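Local atomic coordinates of sensor protein kinase WalK (PDB entry 4YWZ), a protein that acts as an essential histidine kinase sensor of the WalKR two-component system, its extracellular Cache-type domain probably receiving the outside signal. Residues 103-108 with 116-121; 14-19 with 138-143; 68-73 with 82-87; 63-68 with 131-136. The protein carries 1 engineered substitution. All blocks are in the same frame, centred on the assembly; numbering follows the deposited sequence.

Contact 1 (103-108 with 116-121); sequences DHLILK and RVWVYN
H104 and V119 form one hydrogen-bonded antiparallel pair, and I106 and V117 the next, as strands 102-109 and 114-126 fold back on each other in a twisted hairpin with N-to-C directions 143° apart. In the first pair V119 N gives its hydrogen to H104 O at 2.8 Å and H104 N returns one to V119 O at 2.9 Å. On the face carrying D103, L105 and W118, the indole reaches diagonally to the acid: W118 NE1 donates to D103 OD2 at 2.9 Å. The carboxylate gets there because D103 CG sits between its own N and carbonyl carbon (chi1 72°). OD2 lies near the indole plane, yet the N-H meets the carboxylate from above, the two planes being 52° apart. L105 CD2 touches the same indole edge, 4.0 Å from W118 CD1. On the opposite face the beta-branched I106, V117 and V119 pack together, with the H104 ring beside them. I106 CG1 runs alongside V117 CB at 3.7 Å, while I106 CD1 reaches across to V119 CG2 at 3.8 Å. V119 CB makes a CH-pi contact over one face of H104, 4.1 Å from the ring centroid. The indole also packs against K16 and I19 of helix 7-37, so D103 gives the polar N-H of a buried ring a partner, and this bond probably fixes the rotation of the ring.

Contact 2 (14-19 with 138-143); sequences NFKKNI and SKINDV
F15 of the long helix 7-37 lays its ring against I140, where the chain leaves strand 129-138 and turns into helix 141-149; the contact thus packs the long N-terminal helix of this Cache-type domain against the end of its sheet. The ring extends straight out from its helix, with CG anti to the backbone N (chi1 180°). Over one ring face stands I140 CA in a CH-pi contact, 3.9 Å from the centroid and 26° off the ring normal, set toward the rim. The isoleucine side chain crosses the phenyl at a slant, its CG1 3.7 Å from F15 CD1. Elsewhere on the ring, V143 CG2 comes obliquely to F15 CD2 at 3.6 Å, so the first turn of helix 141-149 adds its own methyl. A flat, wholly apolar side chain suits a site framed by backbone as well as methyls. K139, centre of an inverse gamma turn, swings the chain round the ring, and its carbonyl carbon lies 3.5 Å from F15 CZ. On the flanks, the aliphatic part of K16 meets I140 with CE 3.9 Å from CD1, and I19 packs on S138 CB. No hydrogen bond joins the two segments. S138 OG, small enough to fit beside the phenyl, bonds to W118 O and lies in the ring plane at its edge, 3.5 Å from F15 CE1.

Contact 3 (68-73 with 82-87); sequences DQIIIA and LINQKA
N84 N donates to I71 O at 2.7 Å, a nearly straight bond (163°) that fastens the tip of a type II turn, L82 to Q85, to the start of strand 71-74. Within the turn Q85 N returns to L82 O at 3.0 Å. N84 takes its third position with a positive phi of 72°, a conformation asparagine tolerates better than most residues with a side chain. Beyond the turn the backbones continue to pair: I71 N donates to Q85 O at 2.9 Å and A87 N to Q69 O at 2.8 Å, with I70 and K86 bridged between them. The K86 chain bends at chi2 (-83°) and turns back over I70 to put its amine on D68 O, at 2.9 Å from NZ and in the carbonyl plane. Its methylenes meanwhile use the isoleucine as a surface; CE packs tightly on I70 CD1 at 3.5 Å. Lysine suits this exposed place because its long apolar shaft ends in a donor. I71, the buried residue, reaches between the two ends of the second segment, with CD1 4.0 Å from L82 CB and CG1 facing the A87 methyl. Its side chain also touches I65 of strand 59-66; along that strand I72 and A73 of 71-74 both face F64, a classic beta bulge. Q69 OE1 bonds to Q93 of helix 90-98, so the contact joins this side of the sheet to that helix.

Contact 4 (63-68 with 131-136); sequences RFIDKD and IGNIYI
R63 turns CG anti to its carbonyl carbon (chi1 -54°) and Y135 turns CG anti to its backbone N (chi1 166°), which sets the two long side chains side by side and pointing the same way. They belong to neighbouring antiparallel strands, 59-66 and 129-138, in the middle of the five-stranded sheet of this Cache-type domain. The arginine chain is extended from CG to NE and runs along one side of the tyrosine, with CD 3.8 Å from Y135 CD1. At its end the guanidinium tilts 24° from the ring plane, and Y135 CE1 stands over one of its faces, toward the rim. Beneath them R63 N donates to Y135 O at 2.9 Å and Y135 N to R63 O at 3.0 Å. I65 and N133 form the next hydrogen-bonded pair, with I65 N bound to N133 O at 3.0 Å. On the same face as R63, I65 CD1 packs on Y135 CB, and the side-chain ND2 of N133 donates to N121 OD1 of the adjoining strand 114-126. The other face holds F64, whose CZ lies 3.8 Å from G132 CA; having no side chain, the glycine lets the phenyl come in close to the backbone. R63 NE forms a salt bridge to E61, and Y135 OH bonds to E137, so both polar ends have acidic partners. One water ties these ends together, accepting from R63 NH1 at 3.0 Å and donating to Y135 OH at 2.9 Å.

In the fold
Contacts 1, 3 and 4 all reach the single antiparallel sheet, whose strand order is 71-74, 59-66, 129-138, 114-126, 102-109; contact 1 lies at one margin, contact 3 at the other and contact 4 between. Contacts 3 and 4 have centres about 8 Å apart and share D68, whereas contacts 1 and 4 have centres about 16 Å apart, joined through strands 114-126 and 129-138. Contact 2, whose centre is about 10 Å from that of contact 1 and 25 Å from that of contact 3, ties helix 7-37 to the chain leaving the sheet. It closes the longest loop, with contact 4 nested inside it and contacts 3 and 1 following in series within. Parts of the chain near its two ends are thereby brought together, consistent with a receptor domain linked to the membrane at either end.

Contact 1 (103-108 with 116-121)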
# COMPACT_ATOMS: atom_id res chain seq x y z
N ASP A 103 -1.78 -11.78 -15.16
CA ASP A 103 -0.63 -11.08 -14.47
C ASP A 103 0.64 -11.85 -14.56
O ASP A 103 0.63 -13.10 -14.66
CB ASP A 103 -0.91 -10.77 -12.98
CG ASP A 103 -0.89 -11.99 -12.11
OD1 ASP A 103 -1.94 -12.70 -12.08
OD2 ASP A 103 0.12 -12.33 -11.49
N HIS A 104 1.76 -11.14 -14.53
CA HIS A 104 3.07 -11.80 -14.40
C HIS A 104 4.11 -10.83 -13.88
O HIS A 104 3.88 -9.62 -13.91
CB HIS A 104 3.51 -12.36 -15.77
CG HIS A 104 3.75 -11.36 -16.84
ND1 HIS A 104 2.73 -10.78 -17.56
CD2 HIS A 104 4.89 -10.88 -17.36
CE1 HIS A 104 3.24 -9.92 -18.44
NE2 HIS A 104 4.55 -9.96 -18.33
N LEU A 105 5.24 -11.38 -13.43
CA LEU A 105 6.34 -10.55 -12.94
C LEU A 105 7.36 -10.32 -14.03
O LEU A 105 7.58 -11.21 -14.95
CB LEU A 105 7.00 -11.25 -11.78
CG LEU A 105 6.45 -11.31 -10.42
CD1 LEU A 105 7.38 -12.20 -9.55
CD2 LEU A 105 6.42 -9.88 -9.80
N ILE A 106 7.96 -9.14 -14.08
CA ILE A 106 9.00 -8.80 -15.06
C ILE A 106 10.17 -8.19 -14.23
O ILE A 106 9.99 -7.90 -13.06
CB ILE A 106 8.65 -7.86 -16.19
CG1 ILE A 106 8.24 -6.44 -15.77
CG2 ILE A 106 7.49 -8.46 -17.05
CD1 ILE A 106 7.90 -5.44 -16.79
N LEU A 107 11.31 -8.17 -14.90
CA LEU A 107 12.49 -7.30 -14.50
C LEU A 107 12.65 -6.25 -15.45
O LEU A 107 12.77 -6.47 -16.66
CB LEU A 107 13.75 -8.18 -14.41
CG LEU A 107 13.73 -9.25 -13.35
CD1 LEU A 107 14.97 -10.16 -13.66
CD2 LEU A 107 13.82 -8.81 -11.93
N LYS A 108 12.69 -4.98 -14.97
CA LYS A 108 12.76 -3.87 -15.83
C LYS A 108 13.65 -2.80 -15.19
O LYS A 108 13.52 -2.55 -13.98
CB LYS A 108 11.39 -3.31 -16.09
CG LYS A 108 11.33 -2.15 -16.96
CD LYS A 108 9.94 -2.05 -17.64
CE LYS A 108 9.74 -0.84 -18.48
NZ LYS A 108 8.49 -0.84 -19.30
N ARG A 116 12.19 -5.71 -9.99
CA ARG A 116 10.93 -6.54 -10.08
C ARG A 116 9.68 -5.69 -10.19
O ARG A 116 9.46 -4.79 -9.41
CB ARG A 116 10.76 -7.47 -8.92
CG ARG A 116 11.43 -8.80 -9.22
CD ARG A 116 11.32 -9.80 -8.09
NE ARG A 116 12.18 -9.32 -7.07
CZ ARG A 116 12.71 -10.05 -6.10
NH1 ARG A 116 12.47 -11.35 -6.02
NH2 ARG A 116 13.45 -9.41 -5.19
N VAL A 117 8.84 -5.95 -11.22
CA VAL A 117 7.64 -5.18 -11.51
C VAL A 117 6.49 -6.13 -11.78
O VAL A 117 6.68 -7.15 -12.38
CB VAL A 117 7.86 -4.30 -12.76
CG1 VAL A 117 6.54 -3.67 -13.21
CG2 VAL A 117 8.86 -3.18 -12.40
N TRP A 118 5.33 -5.85 -11.28
CA TRP A 118 4.22 -6.72 -11.44
C TRP A 118 3.37 -6.11 -12.53
O TRP A 118 2.88 -4.97 -12.44
CB TRP A 118 3.39 -6.88 -10.15
CG TRP A 118 2.34 -7.92 -10.20
CD1 TRP A 118 2.51 -9.21 -10.50
CD2 TRP A 118 0.92 -7.76 -9.94
NE1 TRP A 118 1.28 -9.91 -10.45
CE2 TRP A 118 0.30 -9.03 -10.13
CE3 TRP A 118 0.11 -6.67 -9.64
CZ2 TRP A 118 -1.07 -9.24 -9.94
CZ3 TRP A 118 -1.26 -6.87 -9.51
CH2 TRP A 118 -1.82 -8.14 -9.68
N VAL A 119 3.07 -6.91 -13.57
CA VAL A 119 2.30 -6.47 -14.72
C VAL A 119 0.93 -7.14 -14.61
O VAL A 119 0.79 -8.36 -14.38
CB VAL A 119 2.89 -6.93 -16.07
CG1 VAL A 119 1.92 -6.74 -17.26
CG2 VAL A 119 4.26 -6.28 -16.28
N TYR A 120 -0.11 -6.29 -14.62
CA TYR A 120 -1.55 -6.72 -14.54
C TYR A 120 -2.23 -6.15 -15.76
O TYR A 120 -2.20 -4.96 -16.07
CB TYR A 120 -2.15 -6.21 -13.25
CG TYR A 120 -3.61 -6.58 -13.08
CD1 TYR A 120 -3.91 -7.86 -12.77
CD2 TYR A 120 -4.59 -5.64 -13.22
CE1 TYR A 120 -5.25 -8.26 -12.59
CE2 TYR A 120 -5.92 -5.98 -13.05
CZ TYR A 120 -6.21 -7.29 -12.79
OH TYR A 120 -7.57 -7.70 -12.60
N ASN A 121 -2.98 -7.01 -16.44
CA ASN A 121 -3.83 -6.64 -17.50
C ASN A 121 -5.32 -6.98 -17.14
O ASN A 121 -5.63 -8.07 -16.65
CB ASN A 121 -3.53 -7.50 -18.73
CG ASN A 121 -2.23 -7.15 -19.38
OD1 ASN A 121 -2.06 -6.02 -19.79
ND2 ASN A 121 -1.35 -8.07 -19.46

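Contact 2 (14-19 with 138-143)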
# COMPACT_ATOMS: atom_id res chain seq x y z
N ASN A 14 -1.59 -8.82 -0.56
CA ASN A 14 -2.31 -7.63 -0.25
C ASN A 14 -2.00 -6.53 -1.31
O ASN A 14 -2.90 -5.78 -1.80
CB ASN A 14 -1.88 -7.00 1.12
CG ASN A 14 -2.16 -7.83 2.30
OD1 ASN A 14 -3.02 -8.69 2.30
ND2 ASN A 14 -1.39 -7.55 3.41
N PHE A 15 -0.71 -6.44 -1.71
CA PHE A 15 -0.31 -5.46 -2.73
C PHE A 15 -1.11 -5.71 -4.05
O PHE A 15 -1.64 -4.75 -4.61
CB PHE A 15 1.17 -5.60 -3.02
CG PHE A 15 1.70 -4.65 -4.06
CD1 PHE A 15 1.65 -4.99 -5.38
CD2 PHE A 15 2.30 -3.45 -3.71
CE1 PHE A 15 2.12 -4.12 -6.38
CE2 PHE A 15 2.78 -2.61 -4.66
CZ PHE A 15 2.66 -2.94 -6.01
N LYS A 16 -1.15 -6.96 -4.49
CA LYS A 16 -1.82 -7.37 -5.77
C LYS A 16 -3.32 -7.12 -5.66
O LYS A 16 -3.93 -6.52 -6.55
CB LYS A 16 -1.53 -8.80 -6.10
CG LYS A 16 -0.08 -9.04 -6.48
CD LYS A 16 0.15 -10.51 -6.64
CE LYS A 16 1.57 -10.78 -6.94
NZ LYS A 16 1.85 -12.22 -7.17
N LYS A 17 -3.88 -7.44 -4.49
CA LYS A 17 -5.36 -7.27 -4.29
C LYS A 17 -5.72 -5.86 -4.39
O LYS A 17 -6.68 -5.44 -5.06
CB LYS A 17 -5.81 -7.86 -2.99
CG LYS A 17 -7.33 -7.80 -2.79
CD LYS A 17 -7.64 -8.31 -1.36
CE LYS A 17 -9.12 -8.18 -1.12
NZ LYS A 17 -9.43 -8.63 0.26
N ASN A 18 -4.94 -4.99 -3.78
CA ASN A 18 -5.08 -3.59 -3.90
C ASN A 18 -5.07 -2.96 -5.34
O ASN A 18 -5.94 -2.16 -5.75
CB ASN A 18 -4.03 -3.02 -3.01
CG ASN A 18 -4.35 -1.65 -2.52
OD1 ASN A 18 -5.36 -1.42 -1.78
ND2 ASN A 18 -3.56 -0.70 -2.96
N ILE A 19 -4.06 -3.31 -6.11
CA ILE A 19 -3.93 -2.92 -7.50
C ILE A 19 -5.21 -3.43 -8.24
O ILE A 19 -5.75 -2.70 -9.06
CB ILE A 19 -2.69 -3.50 -8.14
CG1 ILE A 19 -1.37 -2.91 -7.57
CG2 ILE A 19 -2.71 -3.31 -9.64
CD1 ILE A 19 -1.28 -1.44 -7.54
N SER A 138 3.17 -2.08 -11.92
CA SER A 138 3.05 -1.71 -10.51
C SER A 138 4.33 -2.02 -9.79
O SER A 138 5.05 -2.99 -10.06
CB SER A 138 1.79 -2.34 -9.94
OG SER A 138 1.92 -3.70 -9.82
N LYS A 139 4.59 -1.17 -8.78
CA LYS A 139 5.90 -1.16 -8.08
C LYS A 139 5.96 -2.16 -6.95
O LYS A 139 6.23 -1.85 -5.75
CB LYS A 139 6.14 0.24 -7.59
CG LYS A 139 6.25 1.32 -8.64
CD LYS A 139 6.43 2.68 -8.03
CE LYS A 139 6.47 3.70 -9.13
NZ LYS A 139 6.71 5.12 -8.70
N ILE A 140 5.82 -3.43 -7.27
CA ILE A 140 5.85 -4.50 -6.29
C ILE A 140 7.24 -4.62 -5.56
O ILE A 140 7.28 -5.24 -4.48
CB ILE A 140 5.43 -5.85 -6.88
CG1 ILE A 140 4.88 -6.77 -5.83
CG2 ILE A 140 6.52 -6.48 -7.72
CD1 ILE A 140 4.05 -7.88 -6.38
N ASN A 141 8.28 -4.04 -6.18
CA ASN A 141 9.62 -4.10 -5.58
C ASN A 141 9.60 -3.34 -4.30
O ASN A 141 10.43 -3.66 -3.41
CB ASN A 141 10.72 -3.58 -6.45
CG ASN A 141 11.99 -4.32 -6.18
OD1 ASN A 141 11.94 -5.49 -5.88
ND2 ASN A 141 13.07 -3.58 -6.09
N ASP A 142 8.64 -2.43 -4.07
CA ASP A 142 8.59 -1.79 -2.79
C ASP A 142 8.29 -2.79 -1.66
O ASP A 142 8.80 -2.56 -0.54
CB ASP A 142 7.57 -0.63 -2.79
CG ASP A 142 8.01 0.67 -3.60
OD1 ASP A 142 9.24 0.96 -3.79
OD2 ASP A 142 7.04 1.45 -3.85
N VAL A 143 7.49 -3.87 -1.89
CA VAL A 143 7.22 -4.96 -0.96
C VAL A 143 8.52 -5.74 -0.68
O VAL A 143 8.93 -5.90 0.45
CB VAL A 143 6.10 -5.90 -1.42
CG1 VAL A 143 5.93 -6.92 -0.36
CG2 VAL A 143 4.82 -5.02 -1.71

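Contact 3 (68-73 with 82-87)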
# COMPACT_ATOMS: atom_id res chain seq x y z
N ASP A 68 -7.17 -3.82 -31.58
CA ASP A 68 -6.16 -4.16 -32.52
C ASP A 68 -4.75 -4.01 -32.00
O ASP A 68 -3.78 -3.97 -32.74
CB ASP A 68 -6.31 -3.22 -33.77
CG ASP A 68 -7.67 -3.35 -34.45
OD1 ASP A 68 -8.22 -4.44 -34.51
OD2 ASP A 68 -8.22 -2.34 -34.84
N GLN A 69 -4.58 -3.93 -30.65
CA GLN A 69 -3.30 -3.87 -30.00
C GLN A 69 -2.55 -2.57 -30.16
O GLN A 69 -1.34 -2.46 -29.89
CB GLN A 69 -2.44 -5.08 -30.35
CG GLN A 69 -3.17 -6.34 -30.02
CD GLN A 69 -2.44 -7.52 -30.54
OE1 GLN A 69 -1.26 -7.79 -30.13
NE2 GLN A 69 -3.17 -8.33 -31.33
N ILE A 70 -3.26 -1.51 -30.52
CA ILE A 70 -2.61 -0.21 -30.64
C ILE A 70 -2.65 0.51 -29.32
O ILE A 70 -3.71 0.55 -28.64
CB ILE A 70 -3.40 0.64 -31.67
CG1 ILE A 70 -3.44 -0.03 -33.06
CG2 ILE A 70 -2.78 2.03 -31.76
CD1 ILE A 70 -2.08 -0.28 -33.60
N ILE A 71 -1.49 1.03 -28.91
CA ILE A 71 -1.38 1.83 -27.71
C ILE A 71 -2.05 3.17 -27.95
O ILE A 71 -1.59 3.97 -28.78
CB ILE A 71 0.04 1.98 -27.25
CG1 ILE A 71 0.62 0.60 -26.91
CG2 ILE A 71 0.12 2.84 -26.00
CD1 ILE A 71 2.13 0.51 -26.84
N ILE A 72 -3.10 3.43 -27.19
CA ILE A 72 -3.94 4.65 -27.35
C ILE A 72 -3.49 5.72 -26.44
O ILE A 72 -3.48 6.98 -26.79
CB ILE A 72 -5.45 4.29 -27.09
CG1 ILE A 72 -6.00 3.26 -28.09
CG2 ILE A 72 -6.35 5.53 -27.13
CD1 ILE A 72 -5.74 3.66 -29.53
N ALA A 73 -3.10 5.34 -25.22
CA ALA A 73 -2.82 6.33 -24.18
C ALA A 73 -1.88 5.69 -23.17
O ALA A 73 -1.94 4.50 -22.92
CB ALA A 73 -4.08 6.75 -23.47
N LEU A 82 5.29 5.74 -27.66
CA LEU A 82 4.56 4.50 -27.86
C LEU A 82 3.19 4.69 -28.45
O LEU A 82 2.63 3.72 -28.99
CB LEU A 82 4.41 3.74 -26.55
CG LEU A 82 5.70 3.34 -25.81
CD1 LEU A 82 5.31 2.61 -24.55
CD2 LEU A 82 6.60 2.51 -26.73
N ILE A 83 2.57 5.87 -28.28
CA ILE A 83 1.18 6.09 -28.73
C ILE A 83 1.11 5.77 -30.24
O ILE A 83 2.00 6.18 -31.02
CB ILE A 83 0.70 7.53 -28.39
CG1 ILE A 83 0.69 7.72 -26.86
CG2 ILE A 83 -0.66 7.83 -29.00
CD1 ILE A 83 0.80 9.16 -26.47
N ASN A 84 0.07 5.06 -30.63
CA ASN A 84 -0.18 4.57 -31.96
C ASN A 84 0.71 3.42 -32.48
O ASN A 84 0.53 2.98 -33.61
CB ASN A 84 -0.14 5.74 -32.96
CG ASN A 84 -1.28 6.70 -32.71
OD1 ASN A 84 -2.39 6.29 -32.43
ND2 ASN A 84 -0.99 7.96 -32.71
N GLN A 85 1.61 2.93 -31.67
CA GLN A 85 2.36 1.74 -31.98
C GLN A 85 1.61 0.51 -31.50
O GLN A 85 0.83 0.56 -30.58
CB GLN A 85 3.73 1.83 -31.35
CG GLN A 85 4.44 3.09 -31.84
CD GLN A 85 5.90 3.27 -31.49
OE1 GLN A 85 6.35 3.11 -30.35
NE2 GLN A 85 6.66 3.72 -32.48
N LYS A 86 1.88 -0.63 -32.16
CA LYS A 86 1.47 -1.90 -31.67
C LYS A 86 2.17 -2.25 -30.36
O LYS A 86 3.36 -2.07 -30.20
CB LYS A 86 1.84 -3.00 -32.71
CG LYS A 86 1.01 -2.95 -34.00
CD LYS A 86 -0.34 -3.62 -33.90
CE LYS A 86 -1.16 -3.24 -35.13
NZ LYS A 86 -2.36 -4.14 -35.26
N ALA A 87 1.40 -2.81 -29.42
CA ALA A 87 1.95 -3.21 -28.11
C ALA A 87 2.90 -4.39 -28.24
O ALA A 87 3.87 -4.46 -27.47
CB ALA A 87 0.83 -3.58 -27.17

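Contact 4 (63-68 with 131-136)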
# COMPACT_ATOMS: atom_id res chain seq x y z
N ARG A 63 -1.34 1.90 -19.35
CA ARG A 63 -1.60 2.13 -20.78
C ARG A 63 -3.01 1.59 -21.08
O ARG A 63 -3.47 0.64 -20.47
CB ARG A 63 -0.65 1.42 -21.66
CG ARG A 63 0.84 1.73 -21.35
CD ARG A 63 1.85 0.94 -22.14
NE ARG A 63 3.21 1.25 -21.67
CZ ARG A 63 4.26 0.46 -21.85
NH1 ARG A 63 4.16 -0.66 -22.62
NH2 ARG A 63 5.43 0.80 -21.30
N PHE A 64 -3.68 2.24 -22.01
CA PHE A 64 -4.89 1.72 -22.64
C PHE A 64 -4.58 1.38 -24.10
O PHE A 64 -4.00 2.14 -24.84
CB PHE A 64 -6.07 2.70 -22.54
CG PHE A 64 -7.33 2.17 -23.21
CD1 PHE A 64 -8.09 1.23 -22.61
CD2 PHE A 64 -7.62 2.56 -24.56
CE1 PHE A 64 -9.21 0.65 -23.27
CE2 PHE A 64 -8.73 1.95 -25.21
CZ PHE A 64 -9.51 1.05 -24.53
N ILE A 65 -4.89 0.13 -24.43
CA ILE A 65 -4.56 -0.55 -25.66
C ILE A 65 -5.88 -1.02 -26.31
O ILE A 65 -6.74 -1.64 -25.65
CB ILE A 65 -3.61 -1.73 -25.43
CG1 ILE A 65 -2.29 -1.20 -24.82
CG2 ILE A 65 -3.41 -2.52 -26.72
CD1 ILE A 65 -1.62 -2.25 -24.04
N ASP A 66 -6.05 -0.72 -27.59
CA ASP A 66 -7.34 -1.03 -28.19
C ASP A 66 -7.38 -2.47 -28.66
O ASP A 66 -6.43 -3.23 -28.55
CB ASP A 66 -7.76 -0.01 -29.34
CG ASP A 66 -6.96 -0.16 -30.60
OD1 ASP A 66 -6.31 -1.15 -30.83
OD2 ASP A 66 -7.04 0.76 -31.47
N LYS A 67 -8.52 -2.85 -29.28
CA LYS A 67 -8.72 -4.21 -29.83
C LYS A 67 -7.72 -4.73 -30.81
O LYS A 67 -7.44 -5.92 -30.89
CB LYS A 67 -10.06 -4.25 -30.63
CG LYS A 67 -11.27 -4.39 -29.80
CD LYS A 67 -12.40 -4.94 -30.68
CE LYS A 67 -12.45 -6.47 -30.66
NZ LYS A 67 -13.08 -7.08 -29.42
N ASP A 68 -7.17 -3.82 -31.58
CA ASP A 68 -6.16 -4.16 -32.52
C ASP A 68 -4.75 -4.01 -32.00
O ASP A 68 -3.78 -3.97 -32.74
CB ASP A 68 -6.31 -3.22 -33.77
CG ASP A 68 -7.67 -3.35 -34.45
OD1 ASP A 68 -8.22 -4.44 -34.51
OD2 ASP A 68 -8.22 -2.34 -34.84
N ILE A 131 -13.33 -4.13 -25.69
CA ILE A 131 -12.96 -3.00 -26.50
C ILE A 131 -11.49 -2.57 -26.45
O ILE A 131 -11.00 -1.65 -27.19
CB ILE A 131 -13.79 -1.75 -26.17
CG1 ILE A 131 -13.62 -1.30 -24.70
CG2 ILE A 131 -15.23 -1.96 -26.46
CD1 ILE A 131 -13.67 0.20 -24.50
N GLY A 132 -10.80 -3.19 -25.48
CA GLY A 132 -9.38 -2.74 -25.19
C GLY A 132 -8.94 -3.36 -23.92
O GLY A 132 -9.61 -4.25 -23.40
N ASN A 133 -7.74 -3.00 -23.48
CA ASN A 133 -7.12 -3.58 -22.35
C ASN A 133 -6.37 -2.51 -21.57
O ASN A 133 -5.75 -1.62 -22.19
CB ASN A 133 -6.12 -4.68 -22.77
CG ASN A 133 -5.38 -5.28 -21.61
OD1 ASN A 133 -5.93 -6.05 -20.85
ND2 ASN A 133 -4.09 -4.85 -21.46
N ILE A 134 -6.49 -2.62 -20.26
CA ILE A 134 -5.74 -1.74 -19.35
C ILE A 134 -4.51 -2.56 -18.94
O ILE A 134 -4.63 -3.67 -18.37
CB ILE A 134 -6.60 -1.42 -18.07
CG1 ILE A 134 -7.77 -0.52 -18.46
CG2 ILE A 134 -5.69 -0.84 -16.95
CD1 ILE A 134 -8.86 -0.47 -17.37
N TYR A 135 -3.30 -2.06 -19.22
CA TYR A 135 -2.04 -2.65 -18.85
C TYR A 135 -1.42 -1.77 -17.75
O TYR A 135 -1.34 -0.57 -17.91
CB TYR A 135 -1.13 -2.57 -20.09
CG TYR A 135 0.35 -2.83 -19.88
CD1 TYR A 135 1.19 -1.78 -19.63
CD2 TYR A 135 0.90 -4.10 -20.02
CE1 TYR A 135 2.57 -1.98 -19.49
CE2 TYR A 135 2.25 -4.31 -19.93
CZ TYR A 135 3.08 -3.22 -19.61
OH TYR A 135 4.45 -3.37 -19.43
N ILE A 136 -1.04 -2.39 -16.67
CA ILE A 136 -0.51 -1.69 -15.50
C ILE A 136 0.83 -2.31 -15.14
O ILE A 136 0.98 -3.51 -15.01
CB ILE A 136 -1.44 -1.78 -14.32
CG1 ILE A 136 -2.75 -1.13 -14.64
CG2 ILE A 136 -0.81 -1.15 -13.08
CD1 ILE A 136 -3.78 -1.31 -13.57
O HOH W 1 5.96 -2.98 -21.88